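Local structure of chitooligosaccharide oxidase (Gibberella zeae, 6Y0R) at residues A185-P190 with S203-G208; F216-E221 with N480-P485. The protein oxidises the C1 hydroxyl of chitooligosaccharides to the lactone with a covalently bound FAD, passing the electrons to molecular oxygen to give hydrogen peroxide. All coordinates share one frame; numbering follows the deposited sequence.

Contact 1 of 2, residues A185-P190 with S203-G208; sequences ATVVLP and SDLFWG
Helix 203-212 packs on strand 182-188 of the FAD-binding domain, and L205 of the helix meets V187 and L189 across the interface. The contact is apolar and buried. L205 does most of the work. Its CG lies anti to the backbone N (chi1 179°), which extends the side chain from the helix toward the strand. Its methyl CD2 touches two partners. V187 comes at it tip to tip, with V187 CG2 4.1 Å from L205 CD2. L189 meets the same methyl at a slant, with L189 CD2 4.1 Å from L205 CD2. L189 lies just past the end of the strand. V195 of the adjacent strand 194-197 also touches L205 and L189, and so does Y476 of helix 466-476. The next residue, F206, brings its ring to the start of 185-190, where F206 CE1 is 4.2 Å from A185 N. No hydrogen bond joins the two segments. At the helix start, the carboxylate of D204 bends back to its own chain: L205 N donates to D204 OD1 at 2.9 Å, from above the carboxylate plane. D204 OD2 makes a salt bridge with K475. This is helix-on-sheet packing within the PCMH-type FAD-binding domain.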
loop_
_atom_site.group_PDB
_atom_site.type_symbol
_atom_site.label_atom_id
_atom_site.label_comp_id
_atom_site.label_asym_id
_atom_site.label_seq_id
_atom_site.Cartn_x
_atom_site.Cartn_y
_atom_site.Cartn_z
ATOM N N ALA A 185 -2.634 -1.637 18.539
ATOM C CA ALA A 185 -1.745 -2.647 17.933
ATOM C C ALA A 185 -0.949 -3.346 19.029
ATOM O O ALA A 185 -0.679 -2.735 20.083
ATOM C CB ALA A 185 -0.796 -2.014 16.917
ATOM N N THR A 186 -0.580 -4.571 18.752
ATOM C CA THR A 186 0.353 -5.341 19.576
ATOM C C THR A 186 1.635 -5.507 18.777
ATOM O O THR A 186 1.585 -5.993 17.618
ATOM C CB THR A 186 -0.316 -6.631 20.049
ATOM O OG1 THR A 186 -1.527 -6.239 20.699
ATOM C CG2 THR A 186 0.580 -7.404 20.985
ATOM N N VAL A 187 2.776 -5.185 19.400
ATOM C CA VAL A 187 4.086 -5.180 18.701
ATOM C C VAL A 187 5.072 -5.988 19.523
ATOM O O VAL A 187 5.127 -5.764 20.765
ATOM C CB VAL A 187 4.593 -3.741 18.496
ATOM C CG1 VAL A 187 5.874 -3.767 17.676
ATOM C CG2 VAL A 187 3.543 -2.841 17.878
ATOM N N VAL A 188 5.793 -6.864 18.852
ATOM C CA VAL A 188 6.987 -7.540 19.401
ATOM C C VAL A 188 8.152 -6.583 19.158
ATOM O O VAL A 188 8.591 -6.448 17.995
ATOM C CB VAL A 188 7.232 -8.932 18.813
ATOM C CG1 VAL A 188 8.547 -9.520 19.333
ATOM C CG2 VAL A 188 6.040 -9.865 19.109
ATOM N N LEU A 189 8.611 -5.928 20.218
ATOM C CA LEU A 189 9.753 -4.988 20.091
ATOM C C LEU A 189 11.016 -5.747 19.761
ATOM O O LEU A 189 11.131 -6.970 19.863
ATOM C CB LEU A 189 9.914 -4.137 21.349
ATOM C CG LEU A 189 8.748 -3.223 21.705
ATOM C CD1 LEU A 189 9.095 -2.420 22.938
ATOM C CD2 LEU A 189 8.383 -2.264 20.567
ATOM N N PRO A 190 12.060 -5.043 19.298
ATOM C CA PRO A 190 13.306 -5.725 18.960
ATOM C C PRO A 190 14.048 -6.480 20.089
ATOM O O PRO A 190 14.908 -7.286 19.763
ATOM C CB PRO A 190 14.165 -4.568 18.411
ATOM C CG PRO A 190 13.133 -3.610 17.878
ATOM C CD PRO A 190 12.022 -3.630 18.913
ATOM N N SER A 203 1.848 6.004 22.873
ATOM C CA SER A 203 1.204 6.708 21.742
ATOM C C SER A 203 2.264 7.073 20.690
ATOM O O SER A 203 1.869 7.295 19.529
ATOM C CB SER A 203 0.416 7.888 22.187
ATOM O OG SER A 203 1.272 8.894 22.686
ATOM N N ASP A 204 3.548 7.176 21.085
ATOM C CA ASP A 204 4.652 7.467 20.123
ATOM C C ASP A 204 4.867 6.260 19.189
ATOM O O ASP A 204 5.009 6.448 17.961
ATOM C CB ASP A 204 5.925 7.898 20.862
ATOM C CG ASP A 204 6.456 6.929 21.910
ATOM O OD1 ASP A 204 5.761 5.964 22.287
ATOM O OD2 ASP A 204 7.607 7.149 22.361
ATOM N N LEU A 205 4.847 5.058 19.716
ATOM C CA LEU A 205 4.953 3.816 18.930
ATOM C C LEU A 205 3.712 3.733 18.035
ATOM O O LEU A 205 3.841 3.387 16.861
ATOM C CB LEU A 205 5.011 2.590 19.828
ATOM C CG LEU A 205 5.108 1.234 19.143
ATOM C CD1 LEU A 205 6.366 1.095 18.287
ATOM C CD2 LEU A 205 5.081 0.143 20.172
ATOM N N PHE A 206 2.535 4.028 18.579
ATOM C CA PHE A 206 1.275 3.915 17.805
ATOM C C PHE A 206 1.277 4.915 16.644
ATOM O O PHE A 206 0.792 4.573 15.536
ATOM C CB PHE A 206 0.066 4.122 18.710
ATOM C CG PHE A 206 -1.235 3.809 18.029
ATOM C CD1 PHE A 206 -1.495 2.522 17.600
ATOM C CD2 PHE A 206 -2.171 4.801 17.826
ATOM C CE1 PHE A 206 -2.684 2.243 16.949
ATOM C CE2 PHE A 206 -3.382 4.508 17.194
ATOM C CZ PHE A 206 -3.636 3.224 16.789
ATOM N N TRP A 207 1.771 6.128 16.881
ATOM C CA TRP A 207 2.003 7.139 15.825
ATOM C C TRP A 207 2.915 6.520 14.742
ATOM O O TRP A 207 2.585 6.711 13.547
ATOM C CB TRP A 207 2.582 8.411 16.434
ATOM C CG TRP A 207 2.805 9.512 15.467
ATOM C CD1 TRP A 207 1.933 10.455 15.049
ATOM C CD2 TRP A 207 4.047 9.802 14.806
ATOM N NE1 TRP A 207 2.530 11.305 14.174
ATOM C CE2 TRP A 207 3.828 10.927 14.002
ATOM C CE3 TRP A 207 5.316 9.213 14.865
ATOM C CZ2 TRP A 207 4.839 11.474 13.208
ATOM C CZ3 TRP A 207 6.321 9.775 14.099
ATOM C CH2 TRP A 207 6.066 10.870 13.284
ATOM N N GLY A 208 4.096 5.988 15.109
ATOM C CA GLY A 208 5.041 5.501 14.102
ATOM C C GLY A 208 4.489 4.354 13.308
ATOM O O GLY A 208 4.830 4.237 12.104
#

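Contact 2 of 2, residues F216-E221 with N480-P485; sequences FGVVVE and NLFRNP. With FAD (flavin-adenine dinucleotide), chain B.
The adenine end of the FAD pocket is the setting in which F482, from the loop after helix 466-476, covers G217 at the entry to strand 218-228. The F482 ring lies flat over the glycine. G217 CA stands 3.7 Å from the ring centroid of F482 and 8° off the ring normal, a CH-pi contact over the face. V218 meets the same ring at its edge: V218 CG2 is 3.7 Å from F482 CE2, and the two side chains cross at about a right angle. F482 is the centre of an inverse gamma turn. D477 OD2 accepts a hydrogen bond from F482 N. Two residues on from G217, the strand meets the adenine through its backbone. V219 N donates to FAD N1A at 3.0 Å, and FAD N6A donates to V219 O at 2.9 Å. Both bonds are fairly straight, at 160° and 167°. On the loop itself, R483 NH2 donates to N480 O at 2.9 Å. The contact between the two segments is thus nonpolar, while the paired backbone bonds of V219, one given to N1A and one taken from N6A, are consistent with the base being recognised here by main-chain atoms.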
loop_
_atom_site.group_PDB
_atom_site.type_symbol
_atom_site.label_atom_id
_atom_site.label_comp_id
_atom_site.label_asym_id
_atom_site.label_seq_id
_atom_site.Cartn_x
_atom_site.Cartn_y
_atom_site.Cartn_z
ATOM N N PHE A 216 9.800 -0.710 13.843
ATOM C CA PHE A 216 9.774 -0.664 15.334
ATOM C C PHE A 216 9.603 -2.054 15.936
ATOM O O PHE A 216 9.375 -2.112 17.159
ATOM C CB PHE A 216 8.709 0.319 15.813
ATOM C CG PHE A 216 8.804 1.673 15.154
ATOM C CD1 PHE A 216 9.867 2.522 15.412
ATOM C CD2 PHE A 216 7.851 2.095 14.244
ATOM C CE1 PHE A 216 9.951 3.767 14.824
ATOM C CE2 PHE A 216 7.945 3.337 13.656
ATOM C CZ PHE A 216 9.004 4.162 13.915
ATOM N N GLY A 217 9.714 -3.111 15.141
ATOM C CA GLY A 217 9.453 -4.481 15.616
ATOM C C GLY A 217 8.423 -5.179 14.754
ATOM O O GLY A 217 8.080 -4.668 13.695
ATOM N N VAL A 218 7.964 -6.346 15.193
ATOM C CA VAL A 218 6.976 -7.158 14.428
ATOM C C VAL A 218 5.592 -6.837 14.977
ATOM O O VAL A 218 5.286 -7.131 16.142
ATOM C CB VAL A 218 7.267 -8.657 14.468
ATOM C CG1 VAL A 218 6.250 -9.384 13.586
ATOM C CG2 VAL A 218 8.681 -9.037 14.065
ATOM N N VAL A 219 4.720 -6.278 14.144
ATOM C CA VAL A 219 3.308 -6.081 14.536
ATOM C C VAL A 219 2.687 -7.473 14.488
ATOM O O VAL A 219 2.921 -8.193 13.512
ATOM C CB VAL A 219 2.598 -5.049 13.643
ATOM C CG1 VAL A 219 1.114 -4.953 13.987
ATOM C CG2 VAL A 219 3.280 -3.689 13.791
ATOM N N VAL A 220 2.002 -7.901 15.552
ATOM C CA VAL A 220 1.420 -9.286 15.572
ATOM C C VAL A 220 -0.104 -9.216 15.713
ATOM O O VAL A 220 -0.720 -10.270 15.516
ATOM C CB VAL A 220 2.014 -10.149 16.704
ATOM C CG1 VAL A 220 3.453 -10.482 16.425
ATOM C CG2 VAL A 220 1.873 -9.464 18.048
ATOM N N GLU A 221 -0.664 -8.063 16.013
ATOM C CA GLU A 221 -2.128 -7.804 16.043
ATOM C C GLU A 221 -2.397 -6.332 15.756
ATOM O O GLU A 221 -1.721 -5.423 16.294
ATOM C CB GLU A 221 -2.735 -8.193 17.395
ATOM C CG GLU A 221 -4.256 -8.296 17.356
ATOM C CD GLU A 221 -4.896 -8.575 18.713
ATOM O OE1 GLU A 221 -5.145 -9.756 18.996
ATOM O OE2 GLU A 221 -5.150 -7.597 19.480
ATOM N N ASN A 480 18.825 -0.600 15.254
ATOM C CA ASN A 480 18.412 -0.611 13.827
ATOM C C ASN A 480 18.473 -2.040 13.270
ATOM O O ASN A 480 18.998 -2.276 12.181
ATOM C CB ASN A 480 19.194 0.400 13.004
ATOM C CG ASN A 480 18.471 0.719 11.727
ATOM O OD1 ASN A 480 17.265 0.437 11.623
ATOM N ND2 ASN A 480 19.174 1.345 10.792
ATOM N N LEU A 481 17.859 -3.006 13.968
ATOM C CA LEU A 481 17.719 -4.384 13.456
ATOM C C LEU A 481 16.602 -4.443 12.408
ATOM O O LEU A 481 16.735 -5.230 11.481
ATOM C CB LEU A 481 17.403 -5.291 14.644
ATOM C CG LEU A 481 18.513 -5.409 15.684
ATOM C CD1 LEU A 481 17.959 -6.164 16.870
ATOM C CD2 LEU A 481 19.731 -6.105 15.093
ATOM N N PHE A 482 15.570 -3.600 12.542
ATOM C CA PHE A 482 14.395 -3.602 11.618
ATOM C C PHE A 482 14.651 -2.560 10.544
ATOM O O PHE A 482 14.035 -1.482 10.548
ATOM C CB PHE A 482 13.068 -3.395 12.360
ATOM C CG PHE A 482 12.702 -4.634 13.133
ATOM C CD1 PHE A 482 13.290 -4.874 14.356
ATOM C CD2 PHE A 482 11.751 -5.526 12.666
ATOM C CE1 PHE A 482 12.993 -6.032 15.060
ATOM C CE2 PHE A 482 11.467 -6.691 13.367
ATOM C CZ PHE A 482 12.097 -6.946 14.562
ATOM N N ARG A 483 15.526 -2.927 9.629
ATOM C CA ARG A 483 16.059 -1.970 8.633
ATOM C C ARG A 483 15.905 -2.515 7.217
ATOM O O ARG A 483 15.818 -3.742 6.993
ATOM C CB ARG A 483 17.518 -1.607 8.930
ATOM C CG ARG A 483 18.518 -2.728 8.712
ATOM C CD ARG A 483 19.917 -2.226 8.970
ATOM N NE ARG A 483 20.887 -3.284 8.753
ATOM C CZ ARG A 483 21.406 -4.080 9.692
ATOM N NH1 ARG A 483 22.335 -4.966 9.342
ATOM N NH2 ARG A 483 21.069 -3.956 10.959
ATOM N N ASN A 484 15.912 -1.589 6.278
ATOM C CA ASN A 484 16.023 -1.863 4.832
ATOM C C ASN A 484 16.665 -0.616 4.226
ATOM O O ASN A 484 16.866 0.381 4.919
ATOM C CB ASN A 484 14.669 -2.272 4.234
ATOM C CG ASN A 484 13.670 -1.127 4.185
ATOM O OD1 ASN A 484 13.969 -0.056 3.652
ATOM N ND2 ASN A 484 12.442 -1.359 4.644
ATOM N N PRO A 485 17.067 -0.630 2.940
ATOM C CA PRO A 485 17.826 0.505 2.425
ATOM C C PRO A 485 17.089 1.853 2.515
ATOM O O PRO A 485 17.790 2.886 2.490
ATOM C CB PRO A 485 18.109 0.107 0.967
ATOM C CG PRO A 485 18.145 -1.425 1.031
ATOM C CD PRO A 485 17.018 -1.771 2.009
HETATM P PA FAD B . 5.140 -7.408 2.658
HETATM O O1A FAD B . 6.095 -7.488 1.538
HETATM O O2A FAD B . 4.885 -8.592 3.501
HETATM O O5B FAD B . 5.526 -6.210 3.633
HETATM C C5B FAD B . 5.578 -4.853 3.189
HETATM C C4B FAD B . 6.416 -4.039 4.158
HETATM O O4B FAD B . 5.773 -4.025 5.458
HETATM C C3B FAD B . 7.845 -4.540 4.452
HETATM O O3B FAD B . 8.696 -3.454 4.844
HETATM C C2B FAD B . 7.624 -5.465 5.641
HETATM O O2B FAD B . 8.801 -5.744 6.404
HETATM C C1B FAD B . 6.591 -4.691 6.413
HETATM N N9A FAD B . 5.734 -5.501 7.264
HETATM C C8A FAD B . 4.801 -6.410 6.839
HETATM N N7A FAD B . 4.173 -7.000 7.848
HETATM C C5A FAD B . 4.743 -6.444 8.987
HETATM C C6A FAD B . 4.518 -6.658 10.360
HETATM N N6A FAD B . 3.580 -7.505 10.794
HETATM N N1A FAD B . 5.276 -5.969 11.258
HETATM C C2A FAD B . 6.219 -5.143 10.763
HETATM N N3A FAD B . 6.504 -4.843 9.492
HETATM C C4A FAD B . 5.727 -5.536 8.637
HETATM N N1 FAD B . -1.730 -0.621 -2.115
HETATM C C2 FAD B . -2.754 0.214 -1.882
HETATM O O2 FAD B . -2.642 1.164 -1.026
HETATM N N3 FAD B . -3.938 0.025 -2.536
HETATM C C4 FAD B . -4.154 -0.989 -3.454
HETATM O O4 FAD B . -5.261 -1.116 -4.005
HETATM C C4X FAD B . -3.093 -1.891 -3.710
HETATM N N5 FAD B . -3.286 -2.915 -4.545
HETATM C C5X FAD B . -2.277 -3.845 -4.662
HETATM C C6 FAD B . -2.481 -4.986 -5.484
HETATM C C7 FAD B . -1.483 -5.933 -5.646
HETATM C C7M FAD B . -1.696 -7.133 -6.548
HETATM C C8 FAD B . -0.232 -5.791 -4.915
HETATM C C8M FAD B . 0.861 -6.840 -4.940
HETATM C C9 FAD B . -0.035 -4.630 -4.140
HETATM C C9A FAD B . -1.034 -3.655 -4.008
HETATM N N10 FAD B . -0.836 -2.527 -3.194
HETATM C C10 FAD B . -1.878 -1.616 -2.985
HETATM C "C1'" FAD B . 0.441 -2.274 -2.520
HETATM C "C2'" FAD B . 0.443 -2.843 -1.100
HETATM O "O2'" FAD B . -0.312 -2.008 -0.219
HETATM C "C3'" FAD B . 1.875 -2.929 -0.638
HETATM O "O3'" FAD B . 2.540 -3.816 -1.566
HETATM C "C4'" FAD B . 1.937 -3.448 0.799
HETATM O "O4'" FAD B . 3.115 -2.980 1.480
HETATM C "C5'" FAD B . 1.909 -4.950 0.784
HETATM O "O5'" FAD B . 1.766 -5.478 2.117
HETATM P P FAD B . 2.183 -6.989 2.348
HETATM O O1P FAD B . 1.943 -7.326 3.773
HETATM O O2P FAD B . 1.600 -7.889 1.321
HETATM O O3P FAD B . 3.760 -6.923 1.981
#

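Both contacts are buried, with centres about 10 Å apart, and they share one sheet, in which strands 182-188 and 218-228 are neighbours. The strands are joined by backbone bonds such as V188 N to V218 O at 2.8 Å. T186 faces both V220 and E221, a classic beta bulge. Side chains join the contacts too: L205 CD1 packs 3.5 Å from F216 CB, and P190 touches F482. Contact 1 is local in sequence and rests on aliphatic methyls between helix and strand. Contact 2 brings in the distant berberine-like C-terminal region, uses an aromatic face on a glycine, and lies directly beside the bound adenine.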